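Local atomic coordinates of uncharacterized protein (Bacteroides ovatus, PDB entry 4IRT), a protein that is of unknown function but may be a neuraminidase-like glycosidase, with a BNR-repeat family domain of the beta-propeller class. Residues F327-D332 against S337-A342; T355-F360 against L380-Q385; D33-S38 against I403-T408. All blocks are in the same frame, centred on the assembly; numbering follows the deposited sequence. Where two conformers were deposited one is given.

How the interactions relate
Interaction 1 lies within one sheet, whereas interactions 2 and 3 join separate sheets; all three are buried. In interaction 1, neighbouring strands of a hairpin are zipped by backbone hydrogen bonds, and water and charged groups gather towards its turn. Interactions 2 and 3 lack hydrogen bonds between their segments and depend on thin seams of side chains: methyl groups of leucine, valine and threonine in 355-360 against 380-385, and a seam including a glutamine in 33-38 against 403-408. Backbone bonds join the contacts in series: Val339 O takes one from Leu357 N, Leu382 O one from Leu406 N, and Val384 O probably one from Tyr404 N. Interactions 1 and 3 do not touch.

Interaction 1 (F327-D332 against S337-A342); sequences FYIFRD and SRVSMA
Ser337 opens the pairing by giving its backbone N-H to Asp332 O (N to O 2.9 Å). Its CB rests on CD of Arg331, whose bent chain carries the guanidinium to the carbonyls of Trp365 and Ile312; a water joins Ser337 OG to Arg331 NH1, weakly on the arginine side. Arg338 contributes its carbonyl: a second water donates to Arg338 O and Ser340 OG and accepts Asp332 N-H, linking the two segments between the Phe330-Ser340 pair and the direct Ser337-Asp332 bond. Val339 lays CG1 near Ile329 CG2 (4.2 Å), and its branched side chain also meets Leu382 of the next sheet. At Ser340 the ladder is regular, with Phe330 N to Ser340 O at 3.0 Å and Ser340 N to Phe330 O at 2.9 Å. Phe330 CG stands between its backbone N and carbonyl carbon (chi1 71°), which swings the ring across the strand until Ser340 CB lies over its face, 3.7 Å from the centroid, a CH-pi contact. A serine suits this place: its slim CB fits against the ring while OG turns to Asp356. A leucine in place of Phe330 has no ring face to offer, and Ser340 CB would probably lose its CH-pi partner, with the side of Ala342 CB left less well covered. Met341, a selenomethionine, extends from the other face of the sheet; its CG meets Ile329 CD1 (3.7 Å), and SE sits at the edge of the Phe327 ring, 3.9 Å from CD2, a Met-aromatic contact. Ala342 completes the run, exchanging two backbone bonds with Tyr328, and its small CB leaves space for Phe330 CE1 alongside. This is an antiparallel beta hairpin, the two middle strands of a four-stranded sheet that fits one blade of a beta-propeller.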
loop_
_atom_site.group_PDB
_atom_site.type_symbol
_atom_site.label_atom_id
_atom_site.label_comp_id
_atom_site.label_asym_id
_atom_site.label_seq_id
_atom_site.Cartn_x
_atom_site.Cartn_y
_atom_site.Cartn_z
ATOM N N PHE A 327 7.172 -6.207 -12.794
ATOM C CA PHE A 327 8.228 -5.432 -12.178
ATOM C C PHE A 327 7.972 -5.424 -10.671
ATOM O O PHE A 327 6.947 -4.905 -10.213
ATOM C CB PHE A 327 8.194 -4.015 -12.736
ATOM C CG PHE A 327 8.306 -3.978 -14.220
ATOM C CD1 PHE A 327 7.184 -4.133 -15.018
ATOM C CD2 PHE A 327 9.544 -3.835 -14.832
ATOM C CE1 PHE A 327 7.274 -4.114 -16.403
ATOM C CE2 PHE A 327 9.638 -3.832 -16.222
ATOM C CZ PHE A 327 8.502 -3.987 -17.001
ATOM N N TYR A 328 8.944 -5.943 -9.928
ATOM C CA TYR A 328 8.809 -6.258 -8.504
ATOM C C TYR A 328 9.851 -5.461 -7.725
ATOM O O TYR A 328 11.061 -5.674 -7.859
ATOM C CB TYR A 328 9.025 -7.754 -8.351
ATOM C CG TYR A 328 8.633 -8.395 -7.032
ATOM C CD1 TYR A 328 9.415 -8.225 -5.895
ATOM C CD2 TYR A 328 7.516 -9.243 -6.948
ATOM C CE1 TYR A 328 9.086 -8.824 -4.714
ATOM C CE2 TYR A 328 7.177 -9.848 -5.758
ATOM C CZ TYR A 328 7.961 -9.623 -4.648
ATOM O OH TYR A 328 7.639 -10.270 -3.475
ATOM N N ILE A 329 9.370 -4.512 -6.917
ATOM C CA ILE A 329 10.212 -3.545 -6.239
ATOM C C ILE A 329 10.407 -3.934 -4.763
ATOM O O ILE A 329 9.434 -4.282 -4.061
ATOM C CB ILE A 329 9.627 -2.131 -6.337
ATOM C CG1 ILE A 329 9.284 -1.768 -7.785
ATOM C CG2 ILE A 329 10.608 -1.122 -5.766
ATOM C CD1 ILE A 329 10.482 -1.752 -8.722
ATOM N N PHE A 330 11.666 -3.965 -4.333
ATOM C CA PHE A 330 12.021 -4.382 -3.005
ATOM C C PHE A 330 13.284 -3.680 -2.478
ATOM O O PHE A 330 13.813 -2.784 -3.114
ATOM C CB PHE A 330 12.161 -5.896 -2.957
ATOM C CG PHE A 330 13.356 -6.446 -3.672
ATOM C CD1 PHE A 330 13.347 -6.626 -5.053
ATOM C CD2 PHE A 330 14.477 -6.879 -2.955
ATOM C CE1 PHE A 330 14.420 -7.220 -5.697
ATOM C CE2 PHE A 330 15.559 -7.436 -3.607
ATOM C CZ PHE A 330 15.541 -7.589 -4.986
ATOM N N ARG A 331 13.690 -4.065 -1.280
ATOM C CA ARG A 331 14.920 -3.542 -0.668
ATOM C C ARG A 331 15.432 -4.634 0.239
ATOM O O ARG A 331 14.673 -5.180 1.048
ATOM C CB ARG A 331 14.593 -2.247 0.071
ATOM C CG ARG A 331 15.687 -1.658 0.972
ATOM C CD ARG A 331 15.704 -2.262 2.363
ATOM N NE ARG A 331 14.501 -1.910 3.092
ATOM C CZ ARG A 331 14.089 -2.468 4.225
ATOM N NH1 ARG A 331 14.750 -3.473 4.806
ATOM N NH2 ARG A 331 13.004 -1.989 4.794
ATOM N N ASP A 332 16.729 -4.914 0.163
ATOM C CA ASP A 332 17.306 -6.074 0.856
ATOM C C ASP A 332 18.684 -5.726 1.410
ATOM O O ASP A 332 19.552 -5.249 0.677
ATOM C CB ASP A 332 17.372 -7.245 -0.145
ATOM C CG ASP A 332 17.643 -8.624 0.505
ATOM O OD1 ASP A 332 18.286 -8.732 1.577
ATOM O OD2 ASP A 332 17.240 -9.624 -0.152
ATOM N N SER A 337 20.731 -2.635 0.973
ATOM C CA SER A 337 19.519 -1.840 1.235
ATOM C C SER A 337 19.296 -0.753 0.195
ATOM O O SER A 337 18.767 0.327 0.487
ATOM C CB SER A 337 19.511 -1.305 2.680
ATOM O OG SER A 337 19.801 -2.364 3.587
ATOM N N ARG A 338 19.672 -1.050 -1.050
ATOM C CA ARG A 338 19.351 -0.173 -2.168
ATOM C C ARG A 338 17.879 -0.362 -2.546
ATOM O O ARG A 338 17.213 -1.280 -2.056
ATOM C CB ARG A 338 20.294 -0.486 -3.335
ATOM C CG ARG A 338 21.751 -0.157 -2.980
ATOM C CD ARG A 338 22.746 -0.663 -4.009
ATOM N NE ARG A 338 24.109 -0.231 -3.699
ATOM C CZ ARG A 338 24.999 -0.971 -3.044
ATOM N NH1 ARG A 338 24.687 -2.188 -2.611
ATOM N NH2 ARG A 338 26.207 -0.486 -2.816
ATOM N N VAL A 339 17.352 0.522 -3.383
ATOM C CA VAL A 339 16.074 0.245 -4.024
ATOM C C VAL A 339 16.422 -0.789 -5.073
ATOM O O VAL A 339 17.345 -0.573 -5.858
ATOM C CB VAL A 339 15.468 1.475 -4.702
ATOM C CG1 VAL A 339 14.202 1.092 -5.433
ATOM C CG2 VAL A 339 15.187 2.535 -3.660
ATOM N N SER A 340 15.728 -1.920 -5.074
ATOM C CA SER A 340 16.021 -2.971 -6.043
ATOM C C SER A 340 14.782 -3.351 -6.814
ATOM O O SER A 340 13.654 -3.077 -6.359
ATOM C CB SER A 340 16.629 -4.181 -5.346
ATOM O OG SER A 340 17.873 -3.882 -4.697
HETATM N N MSE A 341 14.986 -3.964 -7.989
HETATM C CA MSE A 341 13.892 -4.417 -8.837
HETATM C C MSE A 341 14.175 -5.790 -9.373
HETATM O O MSE A 341 15.290 -6.080 -9.804
HETATM C CB MSE A 341 13.616 -3.473 -10.011
HETATM C CG MSE A 341 12.493 -3.949 -10.937
HETATM SE SE MSE A 341 12.068 -2.426 -12.142
HETATM C CE MSE A 341 13.449 -2.995 -13.345
ATOM N N ALA A 342 13.152 -6.639 -9.368
ATOM C CA ALA A 342 13.192 -7.909 -10.064
ATOM C C ALA A 342 12.160 -7.895 -11.192
ATOM O O ALA A 342 11.054 -7.374 -11.029
ATOM C CB ALA A 342 12.941 -9.062 -9.098
HETATM O O HOH W 1 17.676 -3.054 5.052
HETATM O O HOH W 2 18.140 -3.784 -1.937
#

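Interaction 2 (T355-F360 against L380-Q385); sequences TDLTDF and LHLFVQ
Leu357 and Leu382 meet methyl to methyl, CD1 to CD1 at 3.9 Å, their side chains crossing at about a right angle. Both adopt the same shape: CG lies anti to the carbonyl carbon (chi1 -52° in Leu357, -59° in Leu382), and one methyl continues the chain outward, so each leucine reaches far enough to bridge backbones that stay well apart; even the nearest CA atoms, those of Thr358 and Val384, are separated by 9.3 Å. Ile329 touches both leucines, adding a third aliphatic side chain to the seam.

The second meeting is looser, Thr358 CG2 facing Val384 CG1 at 4.3 Å. Threonine suits a place with two demands. With OG1 between the backbone N and the carbonyl carbon (chi1 60°), the hydroxyl donates to Phe360 O in the carbonyl plane (2.9 Å) and accepts from Val339 N, while CG2 is turned to the valine; the two partners fix the rotation of the side chain. The Phe360 ring then lies with one face over Thr358 CB, covering the threonine from within its own segment. Val384, with no polar group to satisfy, offers only its branched methyls and sits comfortably in a buried strand facing Thr358.

Such slender methyl-to-methyl packing, without backbone pairing, is consistent with the packing of adjoining blades in a beta-propeller: here residues following strand 353-356 meet strand 381-385 of the next sheet.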
loop_
_atom_site.group_PDB
_atom_site.type_symbol
_atom_site.label_atom_id
_atom_site.label_comp_id
_atom_site.label_asym_id
_atom_site.label_seq_id
_atom_site.Cartn_x
_atom_site.Cartn_y
_atom_site.Cartn_z
ATOM N N THR A 355 18.032 -6.007 -10.546
ATOM C CA THR A 355 18.866 -4.835 -10.715
ATOM C C THR A 355 18.652 -3.910 -9.507
ATOM O O THR A 355 17.659 -4.030 -8.785
ATOM C CB THR A 355 18.534 -4.068 -12.000
ATOM O OG1 THR A 355 17.141 -3.719 -12.032
ATOM C CG2 THR A 355 18.897 -4.874 -13.266
ATOM N N ASP A 356 19.597 -3.003 -9.301
ATOM C CA ASP A 356 19.451 -1.985 -8.278
ATOM C C ASP A 356 19.089 -0.684 -8.959
ATOM O O ASP A 356 19.721 -0.313 -9.949
ATOM C CB ASP A 356 20.767 -1.839 -7.493
ATOM C CG ASP A 356 21.110 -3.084 -6.687
ATOM O OD1 ASP A 356 20.188 -3.740 -6.129
ATOM O OD2 ASP A 356 22.312 -3.451 -6.632
ATOM N N LEU A 357 18.097 0.003 -8.424
ATOM C CA LEU A 357 17.631 1.266 -8.988
ATOM C C LEU A 357 18.328 2.479 -8.348
ATOM O O LEU A 357 18.320 3.549 -8.939
ATOM C CB LEU A 357 16.118 1.399 -8.860
ATOM C CG LEU A 357 15.277 0.243 -9.377
ATOM C CD1 LEU A 357 13.802 0.551 -9.289
ATOM C CD2 LEU A 357 15.645 -0.107 -10.800
ATOM N N THR A 358 18.905 2.313 -7.151
ATOM C CA THR A 358 19.740 3.333 -6.540
ATOM C C THR A 358 21.120 2.757 -6.264
ATOM O O THR A 358 21.282 1.553 -6.087
ATOM C CB THR A 358 19.168 3.875 -5.209
ATOM O OG1 THR A 358 19.018 2.828 -4.235
ATOM C CG2 THR A 358 17.822 4.601 -5.427
ATOM N N ASP A 359 22.118 3.625 -6.239
ATOM C CA ASP A 359 23.467 3.187 -5.905
ATOM C C ASP A 359 23.742 3.378 -4.417
ATOM O O ASP A 359 24.805 3.005 -3.937
ATOM C CB ASP A 359 24.524 3.887 -6.783
ATOM C CG ASP A 359 24.607 5.393 -6.557
ATOM O OD1 ASP A 359 24.144 5.896 -5.516
ATOM O OD2 ASP A 359 25.169 6.079 -7.443
ATOM N N PHE A 360 22.780 3.958 -3.709
ATOM C CA PHE A 360 22.882 4.232 -2.266
ATOM C C PHE A 360 21.826 3.476 -1.462
ATOM O O PHE A 360 20.761 3.139 -1.974
ATOM C CB PHE A 360 22.765 5.759 -1.963
ATOM C CG PHE A 360 21.507 6.392 -2.473
ATOM C CD1 PHE A 360 20.349 6.413 -1.722
ATOM C CD2 PHE A 360 21.478 6.967 -3.752
ATOM C CE1 PHE A 360 19.184 7.005 -2.199
ATOM C CE2 PHE A 360 20.314 7.559 -4.247
ATOM C CZ PHE A 360 19.158 7.573 -3.462
ATOM N N LEU A 380 6.445 3.918 -14.184
ATOM C CA LEU A 380 6.621 3.540 -12.775
ATOM C C LEU A 380 7.463 4.582 -12.073
ATOM O O LEU A 380 8.690 4.695 -12.328
ATOM C CB LEU A 380 7.305 2.170 -12.644
ATOM C CG LEU A 380 7.545 1.595 -11.249
ATOM C CD1 LEU A 380 6.207 1.476 -10.522
ATOM C CD2 LEU A 380 8.245 0.245 -11.345
ATOM N N HIS A 381 6.809 5.333 -11.212
ATOM C CA HIS A 381 7.453 6.350 -10.392
ATOM C C HIS A 381 7.329 5.904 -8.960
ATOM O O HIS A 381 6.231 5.532 -8.506
ATOM C CB HIS A 381 6.791 7.705 -10.587
ATOM C CG HIS A 381 7.103 8.354 -11.905
ATOM N ND1 HIS A 381 6.827 9.680 -12.148
ATOM C CD2 HIS A 381 7.651 7.870 -13.054
ATOM C CE1 HIS A 381 7.186 9.992 -13.384
ATOM N NE2 HIS A 381 7.685 8.909 -13.960
ATOM N N LEU A 382 8.467 5.905 -8.280
ATOM C CA LEU A 382 8.572 5.503 -6.888
ATOM C C LEU A 382 8.902 6.684 -5.982
ATOM O O LEU A 382 9.748 7.543 -6.311
ATOM C CB LEU A 382 9.671 4.441 -6.746
ATOM C CG LEU A 382 9.537 3.142 -7.528
ATOM C CD1 LEU A 382 10.806 2.306 -7.473
ATOM C CD2 LEU A 382 8.378 2.350 -6.950
ATOM N N PHE A 383 8.281 6.670 -4.802
ATOM C CA PHE A 383 8.635 7.528 -3.673
ATOM C C PHE A 383 9.881 6.940 -3.013
ATOM O O PHE A 383 9.836 5.850 -2.433
ATOM C CB PHE A 383 7.469 7.586 -2.662
ATOM C CG PHE A 383 7.660 8.591 -1.520
ATOM C CD1 PHE A 383 8.605 8.370 -0.509
ATOM C CD2 PHE A 383 6.898 9.751 -1.448
ATOM C CE1 PHE A 383 8.790 9.292 0.543
ATOM C CE2 PHE A 383 7.064 10.654 -0.404
ATOM C CZ PHE A 383 8.021 10.446 0.598
ATOM N N VAL A 384 10.988 7.661 -3.075
ATOM C CA VAL A 384 12.277 7.146 -2.593
ATOM C C VAL A 384 12.883 8.141 -1.592
ATOM O O VAL A 384 13.055 9.304 -1.900
ATOM C CB VAL A 384 13.228 6.910 -3.768
ATOM C CG1 VAL A 384 14.625 6.540 -3.287
ATOM C CG2 VAL A 384 12.682 5.789 -4.644
ATOM N N GLN A 385 13.236 7.640 -0.414
ATOM C CA GLN A 385 13.851 8.437 0.649
ATOM C C GLN A 385 14.541 7.469 1.604
ATOM O O GLN A 385 13.962 6.460 1.991
ATOM C CB GLN A 385 12.792 9.195 1.445
ATOM C CG GLN A 385 13.385 10.111 2.470
ATOM C CD GLN A 385 12.419 10.622 3.486
ATOM O OE1 GLN A 385 11.308 10.120 3.636
ATOM N NE2 GLN A 385 12.845 11.645 4.209
#

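Interaction 3 (D33-S38 against I403-T408); sequences DEQYIS and IYVLET
The strands that carry Gln35 and Ile37 on one side and Ile403 and Val405 on the other run roughly antiparallel, at 143°, but do not pair: their axes come no nearer than 10.0 Å, and the closest CA atoms, of Ile37 and Val405, are 9.1 Å apart. Alternate residues of each strand therefore face the gap and fill it with side chains. This is face-to-face packing of neighbouring sheets, as between beta-propeller blades; strand 401-407 also pairs with the N-terminal strand 5-12, consistent with the Velcro-like closure that joins the chain ends of a propeller.

Ile37 has CG1 anti to its backbone N (chi1 -163°) and its chain extended, which sends CD1 past both partners, 4.1 Å from Ile403 CG2 and 4.2 Å from Val405 CG2. The beta-branched isoleucines and valine suit both the strand backbone and an apolar gap. Gln35 comes at Val405 from the opposite direction, OE1 lying 3.9 Å from both CG1 and CG2. Its buried amide is satisfied nonetheless: OE1 bonds to Arg51, and NE2 to Asp370 and His381. Trp58 touches Gln35, Ile37 and Val405 together.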
loop_
_atom_site.group_PDB
_atom_site.type_symbol
_atom_site.label_atom_id
_atom_site.label_comp_id
_atom_site.label_asym_id
_atom_site.label_seq_id
_atom_site.Cartn_x
_atom_site.Cartn_y
_atom_site.Cartn_z
ATOM N N ASP A 33 -1.891 15.482 -16.108
ATOM C CA ASP A 33 -0.446 15.600 -16.257
ATOM C C ASP A 33 0.260 16.201 -15.035
ATOM O O ASP A 33 1.385 16.670 -15.150
ATOM C CB ASP A 33 -0.081 16.335 -17.560
ATOM C CG ASP A 33 -0.308 17.836 -17.502
ATOM O OD1 ASP A 33 -0.964 18.358 -16.567
ATOM O OD2 ASP A 33 0.210 18.516 -18.418
ATOM N N GLU A 34 -0.398 16.173 -13.875
ATOM C CA GLU A 34 0.189 16.697 -12.631
ATOM C C GLU A 34 0.399 15.556 -11.674
ATOM O O GLU A 34 -0.431 14.666 -11.585
ATOM C CB GLU A 34 -0.730 17.722 -12.001
ATOM C CG GLU A 34 -0.773 18.952 -12.882
ATOM C CD GLU A 34 -1.727 20.039 -12.445
ATOM O OE1 GLU A 34 -2.667 19.799 -11.668
ATOM O OE2 GLU A 34 -1.529 21.163 -12.936
ATOM N N GLN A 35 1.503 15.586 -10.956
ATOM C CA GLN A 35 1.766 14.574 -9.947
ATOM C C GLN A 35 1.847 15.238 -8.581
ATOM O O GLN A 35 2.456 16.308 -8.436
ATOM C CB GLN A 35 3.083 13.884 -10.273
ATOM C CG GLN A 35 3.474 12.768 -9.350
ATOM C CD GLN A 35 4.769 12.150 -9.801
ATOM O OE1 GLN A 35 5.822 12.789 -9.768
ATOM N NE2 GLN A 35 4.705 10.921 -10.236
ATOM N N TYR A 36 1.239 14.583 -7.615
ATOM C CA TYR A 36 1.107 15.060 -6.260
ATOM C C TYR A 36 1.854 14.139 -5.334
ATOM O O TYR A 36 1.906 12.925 -5.561
ATOM C CB TYR A 36 -0.364 15.067 -5.836
ATOM C CG TYR A 36 -1.211 16.046 -6.598
ATOM C CD1 TYR A 36 -1.754 15.718 -7.851
ATOM C CD2 TYR A 36 -1.480 17.307 -6.070
ATOM C CE1 TYR A 36 -2.506 16.637 -8.564
ATOM C CE2 TYR A 36 -2.258 18.209 -6.758
ATOM C CZ TYR A 36 -2.773 17.873 -7.991
ATOM O OH TYR A 36 -3.530 18.804 -8.668
ATOM N N ILE A 37 2.404 14.719 -4.267
ATOM C CA ILE A 37 3.184 13.970 -3.303
ATOM C C ILE A 37 2.854 14.494 -1.916
ATOM O O ILE A 37 2.371 15.630 -1.761
ATOM C CB ILE A 37 4.705 14.109 -3.605
ATOM C CG1 ILE A 37 5.518 13.019 -2.890
ATOM C CG2 ILE A 37 5.207 15.510 -3.278
ATOM C CD1 ILE A 37 6.966 13.000 -3.350
ATOM N N SER A 38 3.102 13.679 -0.900
ATOM C CA SER A 38 2.887 14.109 0.474
ATOM C C SER A 38 3.922 13.438 1.355
ATOM O O SER A 38 4.307 12.301 1.101
ATOM C CB SER A 38 1.454 13.751 0.971
ATOM O OG SER A 38 1.172 12.365 0.896
ATOM N N ILE A 403 13.931 13.488 -0.311
ATOM C CA ILE A 403 12.883 12.681 -0.955
ATOM C C ILE A 403 13.012 12.888 -2.461
ATOM O O ILE A 403 13.222 14.026 -2.951
ATOM C CB ILE A 403 11.487 13.082 -0.490
ATOM C CG1 ILE A 403 11.312 12.731 1.000
ATOM C CG2 ILE A 403 10.418 12.390 -1.302
ATOM C CD1 ILE A 403 10.180 13.510 1.650
ATOM N N TYR A 404 12.960 11.781 -3.181
ATOM C CA TYR A 404 12.965 11.802 -4.654
ATOM C C TYR A 404 11.750 11.125 -5.224
ATOM O O TYR A 404 11.172 10.214 -4.594
ATOM C CB TYR A 404 14.139 11.004 -5.185
ATOM C CG TYR A 404 15.494 11.396 -4.651
ATOM C CD1 TYR A 404 15.996 10.824 -3.494
ATOM C CD2 TYR A 404 16.287 12.309 -5.330
ATOM C CE1 TYR A 404 17.254 11.182 -3.010
ATOM C CE2 TYR A 404 17.547 12.666 -4.874
ATOM C CZ TYR A 404 18.026 12.087 -3.715
ATOM O OH TYR A 404 19.260 12.454 -3.253
ATOM N N VAL A 405 11.392 11.494 -6.450
ATOM C CA VAL A 405 10.616 10.578 -7.261
ATOM C C VAL A 405 11.600 9.877 -8.195
ATOM O O VAL A 405 12.321 10.530 -8.978
ATOM C CB VAL A 405 9.497 11.299 -8.035
ATOM C CG1 VAL A 405 8.815 10.332 -8.989
ATOM C CG2 VAL A 405 8.508 11.916 -7.070
ATOM N N LEU A 406 11.646 8.559 -8.094
ATOM C CA LEU A 406 12.476 7.774 -8.962
ATOM C C LEU A 406 11.644 7.365 -10.169
ATOM O O LEU A 406 10.642 6.605 -10.056
ATOM C CB LEU A 406 13.040 6.573 -8.203
ATOM C CG LEU A 406 14.216 5.826 -8.854
ATOM C CD1 LEU A 406 14.824 4.841 -7.867
ATOM C CD2 LEU A 406 13.771 5.071 -10.090
ATOM N N GLU A 407 12.042 7.900 -11.316
ATOM C CA GLU A 407 11.368 7.642 -12.583
ATOM C C GLU A 407 12.084 6.455 -13.219
ATOM O O GLU A 407 13.209 6.567 -13.697
ATOM C CB GLU A 407 11.445 8.884 -13.473
ATOM C CG GLU A 407 10.869 10.138 -12.825
ATOM C CD GLU A 407 10.843 11.360 -13.742
ATOM O OE1 GLU A 407 11.760 11.515 -14.592
ATOM O OE2 GLU A 407 9.900 12.166 -13.607
ATOM N N THR A 408 11.437 5.310 -13.201
ATOM C CA THR A 408 12.123 4.071 -13.524
ATOM C C THR A 408 12.200 3.884 -15.028
ATOM O O THR A 408 11.201 4.053 -15.738
ATOM C CB THR A 408 11.404 2.845 -12.954
ATOM O OG1 THR A 408 10.156 2.691 -13.631
ATOM C CG2 THR A 408 11.182 2.977 -11.458
#